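Local coordinates for beta-catenin homolog sys-1 (Caenorhabditis elegans, PDB 3C2G), which acts as a Wnt-pathway transcription coregulator, activating or repressing target genes with partners such as the TCF factor POP-1, which it binds directly, at residues Thr172-Phe177 against Ile225-Ala230; Phe208-Asn213 against Pro218-Gly223; Leu269-Ser274 against Asp278-Ser283. All blocks are in the same frame, centred on the assembly; numbering follows the deposited sequence.

In the fold
All three contacts lie on the same curved stack of helices in the armadillo domain, off the centre of the chain. Interaction 1 joins the end of helix 167-174 to the first turns of helix 224-239, and interaction 2 is nested inside the loop it closes, where the chain after helix 202-210 leads into helix 224-239. Interaction 3 follows in series, at the corner between helices 251-270 and 274-282. The centres of interactions 1 and 2 are about 11 Å apart, as are those of 2 and 3; 1 and 3 lie about 15 Å apart. Helix 224-239 binds the group together: Ile225 touches both Ile209 and Leu271, while Asn229 meets Phe280, so the three contacts pack directly together.

Interaction 1: residues Thr172-Phe177 against Ile225-Ala230; sequences TLSEYF and IIKLNA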
loop_
_atom_site.group_PDB
_atom_site.type_symbol
_atom_site.label_atom_id
_atom_site.label_comp_id
_atom_site.label_asym_id
_atom_site.label_seq_id
_atom_site.Cartn_x
_atom_site.Cartn_y
_atom_site.Cartn_z
ATOM N N THR A 172 -22.796 -17.533 1.011
ATOM C CA THR A 172 -22.329 -18.643 0.201
ATOM C C THR A 172 -20.824 -18.549 -0.059
ATOM O O THR A 172 -20.115 -19.539 0.106
ATOM C CB THR A 172 -23.155 -18.791 -1.111
ATOM O OG1 THR A 172 -24.437 -19.354 -0.797
ATOM C CG2 THR A 172 -22.455 -19.709 -2.126
ATOM N N LEU A 173 -20.346 -17.365 -0.439
ATOM C CA LEU A 173 -18.927 -17.167 -0.735
ATOM C C LEU A 173 -18.069 -17.378 0.515
ATOM O O LEU A 173 -16.979 -17.960 0.430
ATOM C CB LEU A 173 -18.655 -15.772 -1.310
ATOM C CG LEU A 173 -19.212 -15.339 -2.676
ATOM C CD1 LEU A 173 -18.987 -13.853 -2.857
ATOM C CD2 LEU A 173 -18.622 -16.117 -3.868
ATOM N N SER A 174 -18.572 -16.918 1.666
ATOM C CA SER A 174 -17.836 -16.987 2.923
ATOM C C SER A 174 -17.651 -18.403 3.402
ATOM O O SER A 174 -16.691 -18.688 4.116
ATOM C CB SER A 174 -18.541 -16.192 4.018
ATOM O OG SER A 174 -18.450 -14.810 3.749
ATOM N N GLU A 175 -18.574 -19.287 3.039
ATOM C CA GLU A 175 -18.497 -20.670 3.495
ATOM C C GLU A 175 -17.211 -21.326 2.971
ATOM O O GLU A 175 -16.695 -22.256 3.577
ATOM C CB GLU A 175 -19.758 -21.458 3.111
ATOM C CG GLU A 175 -19.913 -22.794 3.866
ATOM C CD GLU A 175 -21.213 -23.558 3.552
ATOM O OE1 GLU A 175 -22.229 -22.914 3.171
ATOM O OE2 GLU A 175 -21.219 -24.811 3.704
ATOM N N TYR A 176 -16.675 -20.814 1.868
ATOM C CA TYR A 176 -15.411 -21.310 1.352
ATOM C C TYR A 176 -14.220 -20.909 2.222
ATOM O O TYR A 176 -13.132 -21.463 2.079
ATOM C CB TYR A 176 -15.165 -20.842 -0.074
ATOM C CG TYR A 176 -15.990 -21.525 -1.138
ATOM C CD1 TYR A 176 -15.449 -22.557 -1.904
ATOM C CD2 TYR A 176 -17.297 -21.112 -1.417
ATOM C CE1 TYR A 176 -16.179 -23.158 -2.914
ATOM C CE2 TYR A 176 -18.036 -21.720 -2.400
ATOM C CZ TYR A 176 -17.474 -22.744 -3.154
ATOM O OH TYR A 176 -18.205 -23.351 -4.160
ATOM N N PHE A 177 -14.426 -19.957 3.122
ATOM C CA PHE A 177 -13.353 -19.531 4.007
ATOM C C PHE A 177 -13.470 -20.134 5.404
ATOM O O PHE A 177 -12.757 -19.723 6.331
ATOM C CB PHE A 177 -13.261 -18.005 4.055
ATOM C CG PHE A 177 -12.859 -17.377 2.746
ATOM C CD1 PHE A 177 -12.022 -18.045 1.859
ATOM C CD2 PHE A 177 -13.296 -16.100 2.414
ATOM C CE1 PHE A 177 -11.649 -17.469 0.655
ATOM C CE2 PHE A 177 -12.919 -15.507 1.214
ATOM C CZ PHE A 177 -12.089 -16.203 0.328
ATOM N N ILE A 225 -11.406 -11.349 8.988
ATOM C CA ILE A 225 -10.061 -11.282 9.491
ATOM C C ILE A 225 -9.659 -12.651 10.040
ATOM O O ILE A 225 -8.607 -13.183 9.679
ATOM C CB ILE A 225 -9.867 -10.134 10.512
ATOM C CG1 ILE A 225 -9.982 -8.788 9.795
ATOM C CG2 ILE A 225 -8.524 -10.247 11.194
ATOM C CD1 ILE A 225 -9.679 -7.583 10.663
ATOM N N ILE A 226 -10.502 -13.239 10.876
ATOM C CA ILE A 226 -10.190 -14.550 11.450
ATOM C C ILE A 226 -10.157 -15.632 10.358
ATOM O O ILE A 226 -9.288 -16.523 10.358
ATOM C CB ILE A 226 -11.188 -14.906 12.585
ATOM C CG1 ILE A 226 -11.108 -13.868 13.719
ATOM C CG2 ILE A 226 -10.972 -16.325 13.122
ATOM C CD1 ILE A 226 -9.762 -13.825 14.467
ATOM N N LYS A 227 -11.090 -15.529 9.419
ATOM C CA LYS A 227 -11.233 -16.521 8.369
ATOM C C LYS A 227 -10.078 -16.468 7.382
ATOM O O LYS A 227 -9.456 -17.500 7.091
ATOM C CB LYS A 227 -12.554 -16.356 7.638
ATOM C CG LYS A 227 -13.772 -16.850 8.399
ATOM C CD LYS A 227 -14.948 -16.884 7.425
ATOM C CE LYS A 227 -16.288 -16.923 8.111
ATOM N NZ LYS A 227 -17.289 -17.473 7.162
ATOM N N LEU A 228 -9.771 -15.273 6.893
ATOM C CA LEU A 228 -8.683 -15.124 5.951
ATOM C C LEU A 228 -7.336 -15.528 6.551
ATOM O O LEU A 228 -6.514 -16.131 5.856
ATOM C CB LEU A 228 -8.672 -13.722 5.349
ATOM C CG LEU A 228 -9.856 -13.493 4.388
ATOM C CD1 LEU A 228 -9.861 -12.074 3.819
ATOM C CD2 LEU A 228 -9.870 -14.543 3.249
ATOM N N ASN A 229 -7.133 -15.240 7.845
ATOM C CA ASN A 229 -5.938 -15.681 8.552
ATOM C C ASN A 229 -5.804 -17.187 8.615
ATOM O O ASN A 229 -4.716 -17.709 8.434
ATOM C CB ASN A 229 -5.858 -15.108 9.976
ATOM C CG ASN A 229 -5.356 -13.664 10.007
ATOM O OD1 ASN A 229 -4.883 -13.129 9.003
ATOM N ND2 ASN A 229 -5.468 -13.025 11.168
ATOM N N ALA A 230 -6.900 -17.893 8.881
ATOM C CA ALA A 230 -6.827 -19.349 9.003
ATOM C C ALA A 230 -6.600 -20.001 7.630
ATOM O O ALA A 230 -5.968 -21.048 7.539
ATOM C CB ALA A 230 -8.044 -19.900 9.690
#
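Lys227 reaches from helix 224-239 across Phe177 to the C-terminal end of helix 167-174. Its CB starts 3.6 Å from Phe177 O, and CG runs on beside the same carbonyl oxygen. CD keeps that company and also lies 3.9 Å from Phe177 CB. The chain stays extended beyond CG, which carries CE past Thr222 O and brings Lys227 NZ to 3.3 Å from Ser174 O, a weak hydrogen bond. Ser174 O already accepts Phe177 N at 2.8 Å, so the lysine adds a second, looser donor; the stronger partner of NZ is Asn178 OD1. With an alanine here, Ser174 O and Asn178 OD1 would probably lose their shared ammonium donor, and Phe177 would lose the part of its aliphatic cover that the CG and CD methylenes give. One residue on, Leu228 sets CD2 over the middle of one face of the Phe177 ring, 3.8 Å from its centroid and 13° off the normal, a CH-pi contact. Leu228 carries on into helix 251-270 through Leu266 and Leu270, while Phe177 leans on Ile190 of helix 189-198. Phe177, held between helix 189-198 and helix 224-239, suits the layered stack of helices in an armadillo domain.

Interaction 2: residues Phe208-Asn213 against Pro218-Gly223; sequences FIWNNN and PPPPTG
Ile209 and Gly223 bring their CA atoms to 5.0 Å where helix 202-210 ends: Asn211 leaves it with positive phi, a type I' turn runs from Trp210 to Asn213, and a type I turn from Pro220 to Gly223 swings the chain back. Gly223, the N-cap of the next helix, passes its CA 3.3 Å from Phe208 O; a CB on it would clash with the Ile209 and Phe208 carbonyl oxygens, so a residue without a side chain fits here. Pro220 settles over the same helix end, its CG 3.3 Å from Trp210 O and its CD close to Ile209 O. One water ties the two segments together, donating to both Ile209 O and Pro220 O at 3.0 Å. Earlier in the proline run, Trp210 and Pro219 lie side by side, pointing the same way, with CZ3 of the indole 3.9 Å from Pro219 CG. Asn211 turns its amide away from its own backbone N (chi1 -159°) and reaches Thr222, meeting it at about a right angle; Asn211 ND2 to Thr222 OG1 is 2.8 Å, but the bond is bent to 122° and weak. Asn213 braces the turn, ND2 approaching Asn211 O at 3.0 Å from above the carbonyl plane. Around this loop, Phe208 meets Phe194 of helix 189-198 edge-to-face, His215 stacks on Trp210, and Arg282 of helix 274-282 packs against both Trp210 and Pro219.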
loop_
_atom_site.group_PDB
_atom_site.type_symbol
_atom_site.label_atom_id
_atom_site.label_comp_id
_atom_site.label_asym_id
_atom_site.label_seq_id
_atom_site.Cartn_x
_atom_site.Cartn_y
_atom_site.Cartn_z
ATOM N N PHE A 208 -17.924 -7.051 6.577
ATOM C CA PHE A 208 -17.117 -8.269 6.488
ATOM C C PHE A 208 -16.159 -8.456 7.660
ATOM O O PHE A 208 -15.998 -9.564 8.151
ATOM C CB PHE A 208 -16.350 -8.329 5.164
ATOM C CG PHE A 208 -17.225 -8.559 3.967
ATOM C CD1 PHE A 208 -18.320 -9.411 4.040
ATOM C CD2 PHE A 208 -16.936 -7.941 2.754
ATOM C CE1 PHE A 208 -19.121 -9.624 2.929
ATOM C CE2 PHE A 208 -17.727 -8.151 1.638
ATOM C CZ PHE A 208 -18.818 -8.992 1.724
ATOM N N ILE A 209 -15.531 -7.370 8.097
ATOM C CA ILE A 209 -14.610 -7.408 9.221
ATOM C C ILE A 209 -15.356 -7.586 10.541
ATOM O O ILE A 209 -15.185 -8.589 11.238
ATOM C CB ILE A 209 -13.770 -6.119 9.290
ATOM C CG1 ILE A 209 -12.819 -6.033 8.104
ATOM C CG2 ILE A 209 -12.978 -6.058 10.582
ATOM C CD1 ILE A 209 -12.352 -4.627 7.827
ATOM N N TRP A 210 -16.199 -6.613 10.864
ATOM C CA TRP A 210 -16.742 -6.487 12.203
ATOM C C TRP A 210 -18.066 -7.208 12.419
ATOM O O TRP A 210 -18.432 -7.487 13.554
ATOM C CB TRP A 210 -16.855 -5.012 12.578
ATOM C CG TRP A 210 -15.532 -4.320 12.566
ATOM C CD1 TRP A 210 -15.098 -3.395 11.664
ATOM C CD2 TRP A 210 -14.455 -4.519 13.487
ATOM N NE1 TRP A 210 -13.828 -2.987 11.976
ATOM C CE2 TRP A 210 -13.403 -3.671 13.085
ATOM C CE3 TRP A 210 -14.275 -5.335 14.614
ATOM C CZ2 TRP A 210 -12.185 -3.605 13.776
ATOM C CZ3 TRP A 210 -13.067 -5.271 15.299
ATOM C CH2 TRP A 210 -12.038 -4.410 14.877
ATOM N N ASN A 211 -18.784 -7.508 11.340
ATOM C CA ASN A 211 -20.082 -8.180 11.443
ATOM C C ASN A 211 -20.975 -7.486 12.482
ATOM O O ASN A 211 -21.614 -8.139 13.307
ATOM C CB ASN A 211 -19.873 -9.666 11.781
ATOM C CG ASN A 211 -21.068 -10.544 11.413
ATOM O OD1 ASN A 211 -22.214 -10.086 11.364
ATOM N ND2 ASN A 211 -20.798 -11.825 11.166
ATOM N N ASN A 212 -20.986 -6.153 12.448
ATOM C CA ASN A 212 -21.765 -5.342 13.396
ATOM C C ASN A 212 -21.402 -5.524 14.880
ATOM O O ASN A 212 -22.268 -5.423 15.752
ATOM C CB ASN A 212 -23.281 -5.532 13.178
ATOM C CG ASN A 212 -23.780 -4.867 11.901
ATOM O OD1 ASN A 212 -24.353 -5.524 11.022
ATOM N ND2 ASN A 212 -23.550 -3.560 11.783
ATOM N N ASN A 213 -20.129 -5.794 15.160
ATOM C CA ASN A 213 -19.628 -5.815 16.538
ATOM C C ASN A 213 -18.759 -4.594 16.828
ATOM O O ASN A 213 -18.323 -3.920 15.896
ATOM C CB ASN A 213 -18.854 -7.104 16.821
ATOM C CG ASN A 213 -19.765 -8.289 17.041
ATOM O OD1 ASN A 213 -19.834 -8.836 18.144
ATOM N ND2 ASN A 213 -20.485 -8.687 15.995
ATOM N N PRO A 218 -12.369 -8.130 20.066
ATOM C CA PRO A 218 -11.656 -9.011 19.142
ATOM C C PRO A 218 -12.507 -9.235 17.892
ATOM O O PRO A 218 -13.684 -9.581 18.021
ATOM C CB PRO A 218 -11.532 -10.325 19.929
ATOM C CG PRO A 218 -11.683 -9.934 21.359
ATOM C CD PRO A 218 -12.646 -8.796 21.354
ATOM N N PRO A 219 -11.935 -9.013 16.690
ATOM C CA PRO A 219 -12.719 -9.242 15.480
ATOM C C PRO A 219 -13.419 -10.596 15.539
ATOM O O PRO A 219 -12.807 -11.588 15.945
ATOM C CB PRO A 219 -11.669 -9.212 14.375
ATOM C CG PRO A 219 -10.633 -8.303 14.900
ATOM C CD PRO A 219 -10.574 -8.546 16.375
ATOM N N PRO A 220 -14.704 -10.634 15.161
ATOM C CA PRO A 220 -15.506 -11.834 15.339
ATOM C C PRO A 220 -15.022 -12.974 14.442
ATOM O O PRO A 220 -14.587 -12.724 13.307
ATOM C CB PRO A 220 -16.909 -11.381 14.923
ATOM C CG PRO A 220 -16.676 -10.257 13.991
ATOM C CD PRO A 220 -15.467 -9.554 14.513
ATOM N N PRO A 221 -15.073 -14.216 14.961
ATOM C CA PRO A 221 -14.724 -15.428 14.208
ATOM C C PRO A 221 -15.611 -15.645 12.989
ATOM O O PRO A 221 -15.248 -16.418 12.107
ATOM C CB PRO A 221 -14.945 -16.556 15.219
ATOM C CG PRO A 221 -15.805 -15.958 16.301
ATOM C CD PRO A 221 -15.439 -14.520 16.356
ATOM N N THR A 222 -16.754 -14.960 12.942
ATOM C CA THR A 222 -17.648 -15.020 11.782
ATOM C C THR A 222 -17.183 -14.090 10.660
ATOM O O THR A 222 -17.654 -14.181 9.526
ATOM C CB THR A 222 -19.115 -14.659 12.150
ATOM O OG1 THR A 222 -19.146 -13.399 12.837
ATOM C CG2 THR A 222 -19.742 -15.738 13.032
ATOM N N GLY A 223 -16.264 -13.190 10.987
ATOM C CA GLY A 223 -15.785 -12.212 10.026
ATOM C C GLY A 223 -14.525 -12.629 9.302
ATOM O O GLY A 223 -13.906 -13.654 9.617
HETATM O O HOH W 1 -13.154 -10.826 11.469
#

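Interaction 3: residues Leu269-Ser274 against Asp278-Ser283; sequences LLLHDS and DGFVRS
Asp278 N donates to Ser274 O at 3.0 Å, an N-H...O angle of 155°, and this is the first-turn bond of helix 274-282. The carboxylate of Asp278 folds back over the same carbonyl, its OD2 also 3.0 Å from Ser274 O. Those two are both acceptors and form no bond as modelled. The other carboxylate oxygen, OD1, is held by Ala316 N. Ahead of the helix, Asp273 is the N-cap, its OD1 taking Ala276 N. The chain reaches that point through an inverse gamma turn centred on Leu271, closed by His272 N to Leu270 O at 2.8 Å, just where helix 251-270 ends and the backbone bends. The turn aims Leu271 inward. Its CD1 comes over one face of the Phe280 ring, offset toward the rim, 3.8 Å from CG and 23° off the normal through the centroid, while CD2 rests 4.0 Å from Phe280 CB. Phe280 has CG anti to its backbone N (chi1 -180°), and the two side chains cross at roughly a right angle. Leu307 and Val311 of helix 298-311 touch both residues. At the far end of the short helix, Ser283 OG bonds back to Gly279 O at 2.6 Å. Successive helices joined by a short capped turn, with Leu271 and Phe280 packed together against helix 298-311, are consistent with the stacked-helix build of an armadillo domain.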
loop_
_atom_site.group_PDB
_atom_site.type_symbol
_atom_site.label_atom_id
_atom_site.label_comp_id
_atom_site.label_asym_id
_atom_site.label_seq_id
_atom_site.Cartn_x
_atom_site.Cartn_y
_atom_site.Cartn_z
ATOM N N LEU A 269 -7.268 -4.955 0.809
ATOM C CA LEU A 269 -8.438 -4.152 0.499
ATOM C C LEU A 269 -9.361 -3.946 1.676
ATOM O O LEU A 269 -9.974 -2.887 1.797
ATOM C CB LEU A 269 -9.201 -4.726 -0.687
ATOM C CG LEU A 269 -9.077 -3.751 -1.859
ATOM C CD1 LEU A 269 -8.550 -4.451 -3.136
ATOM C CD2 LEU A 269 -10.408 -3.005 -2.081
ATOM N N LEU A 270 -9.462 -4.938 2.548
ATOM C CA LEU A 270 -10.385 -4.838 3.662
ATOM C C LEU A 270 -9.909 -3.859 4.725
ATOM O O LEU A 270 -10.706 -3.126 5.300
ATOM C CB LEU A 270 -10.597 -6.202 4.301
ATOM C CG LEU A 270 -11.553 -7.147 3.596
ATOM C CD1 LEU A 270 -11.360 -8.543 4.164
ATOM C CD2 LEU A 270 -12.997 -6.668 3.771
ATOM N N LEU A 271 -8.605 -3.856 4.988
ATOM C CA LEU A 271 -8.059 -3.098 6.107
ATOM C C LEU A 271 -7.880 -1.621 5.756
ATOM O O LEU A 271 -6.762 -1.133 5.618
ATOM C CB LEU A 271 -6.755 -3.745 6.575
ATOM C CG LEU A 271 -6.892 -5.234 6.893
ATOM C CD1 LEU A 271 -5.517 -5.825 7.104
ATOM C CD2 LEU A 271 -7.833 -5.532 8.080
ATOM N N HIS A 272 -9.000 -0.926 5.603
ATOM C CA HIS A 272 -9.011 0.431 5.060
ATOM C C HIS A 272 -8.552 1.526 6.038
ATOM O O HIS A 272 -8.060 2.576 5.616
ATOM C CB HIS A 272 -10.397 0.752 4.492
ATOM C CG HIS A 272 -11.511 0.609 5.483
ATOM N ND1 HIS A 272 -12.150 1.694 6.044
ATOM C CD2 HIS A 272 -12.100 -0.490 6.015
ATOM C CE1 HIS A 272 -13.090 1.268 6.874
ATOM N NE2 HIS A 272 -13.076 -0.053 6.880
ATOM N N ASP A 273 -8.705 1.285 7.337
ATOM C CA ASP A 273 -8.408 2.304 8.338
ATOM C C ASP A 273 -7.741 1.739 9.586
ATOM O O ASP A 273 -7.481 0.533 9.670
ATOM C CB ASP A 273 -9.687 3.063 8.721
ATOM C CG ASP A 273 -10.735 2.175 9.391
ATOM O OD1 ASP A 273 -10.397 1.098 9.928
ATOM O OD2 ASP A 273 -11.913 2.572 9.394
ATOM N N SER A 274 -7.498 2.633 10.552
ATOM C CA SER A 274 -6.817 2.326 11.809
ATOM C C SER A 274 -7.475 1.234 12.648
ATOM O O SER A 274 -6.779 0.412 13.250
ATOM C CB SER A 274 -6.686 3.598 12.642
ATOM O OG SER A 274 -5.924 4.565 11.935
ATOM N N ASP A 278 -5.649 -2.386 13.371
ATOM C CA ASP A 278 -5.489 -2.753 14.793
ATOM C C ASP A 278 -6.211 -4.061 15.118
ATOM O O ASP A 278 -5.691 -4.886 15.876
ATOM C CB ASP A 278 -5.895 -1.615 15.743
ATOM C CG ASP A 278 -4.766 -0.589 15.950
ATOM O OD1 ASP A 278 -3.705 -0.952 16.505
ATOM O OD2 ASP A 278 -4.933 0.587 15.555
ATOM N N GLY A 279 -7.381 -4.277 14.515
ATOM C CA GLY A 279 -8.087 -5.558 14.661
ATOM C C GLY A 279 -7.265 -6.725 14.136
ATOM O O GLY A 279 -7.191 -7.782 14.755
ATOM N N PHE A 280 -6.631 -6.511 12.993
ATOM C CA PHE A 280 -5.804 -7.508 12.348
ATOM C C PHE A 280 -4.582 -7.846 13.217
ATOM O O PHE A 280 -4.226 -9.027 13.414
ATOM C CB PHE A 280 -5.395 -6.972 10.970
ATOM C CG PHE A 280 -4.530 -7.908 10.175
ATOM C CD1 PHE A 280 -5.039 -9.107 9.689
ATOM C CD2 PHE A 280 -3.208 -7.575 9.894
ATOM C CE1 PHE A 280 -4.242 -9.962 8.944
ATOM C CE2 PHE A 280 -2.400 -8.424 9.141
ATOM C CZ PHE A 280 -2.919 -9.621 8.667
ATOM N N VAL A 281 -3.956 -6.813 13.768
ATOM C CA VAL A 281 -2.809 -7.022 14.627
ATOM C C VAL A 281 -3.180 -7.724 15.934
ATOM O O VAL A 281 -2.428 -8.562 16.401
ATOM C CB VAL A 281 -2.040 -5.721 14.869
ATOM C CG1 VAL A 281 -0.904 -5.926 15.897
ATOM C CG2 VAL A 281 -1.497 -5.172 13.535
ATOM N N ARG A 282 -4.335 -7.419 16.513
ATOM C CA ARG A 282 -4.776 -8.118 17.726
ATOM C C ARG A 282 -5.167 -9.575 17.443
ATOM O O ARG A 282 -5.212 -10.403 18.349
ATOM C CB ARG A 282 -5.919 -7.355 18.440
ATOM C CG ARG A 282 -5.601 -5.863 18.770
ATOM C CD ARG A 282 -6.694 -5.088 19.563
ATOM N NE ARG A 282 -8.078 -5.352 19.139
ATOM C CZ ARG A 282 -8.814 -4.587 18.321
ATOM N NH1 ARG A 282 -8.330 -3.469 17.779
ATOM N NH2 ARG A 282 -10.063 -4.948 18.037
ATOM N N SER A 283 -5.441 -9.904 16.185
ATOM C CA SER A 283 -5.766 -11.287 15.809
ATOM C C SER A 283 -4.523 -12.046 15.328
ATOM O O SER A 283 -4.630 -13.118 14.746
ATOM C CB SER A 283 -6.836 -11.297 14.733
ATOM O OG SER A 283 -7.826 -10.320 15.021
#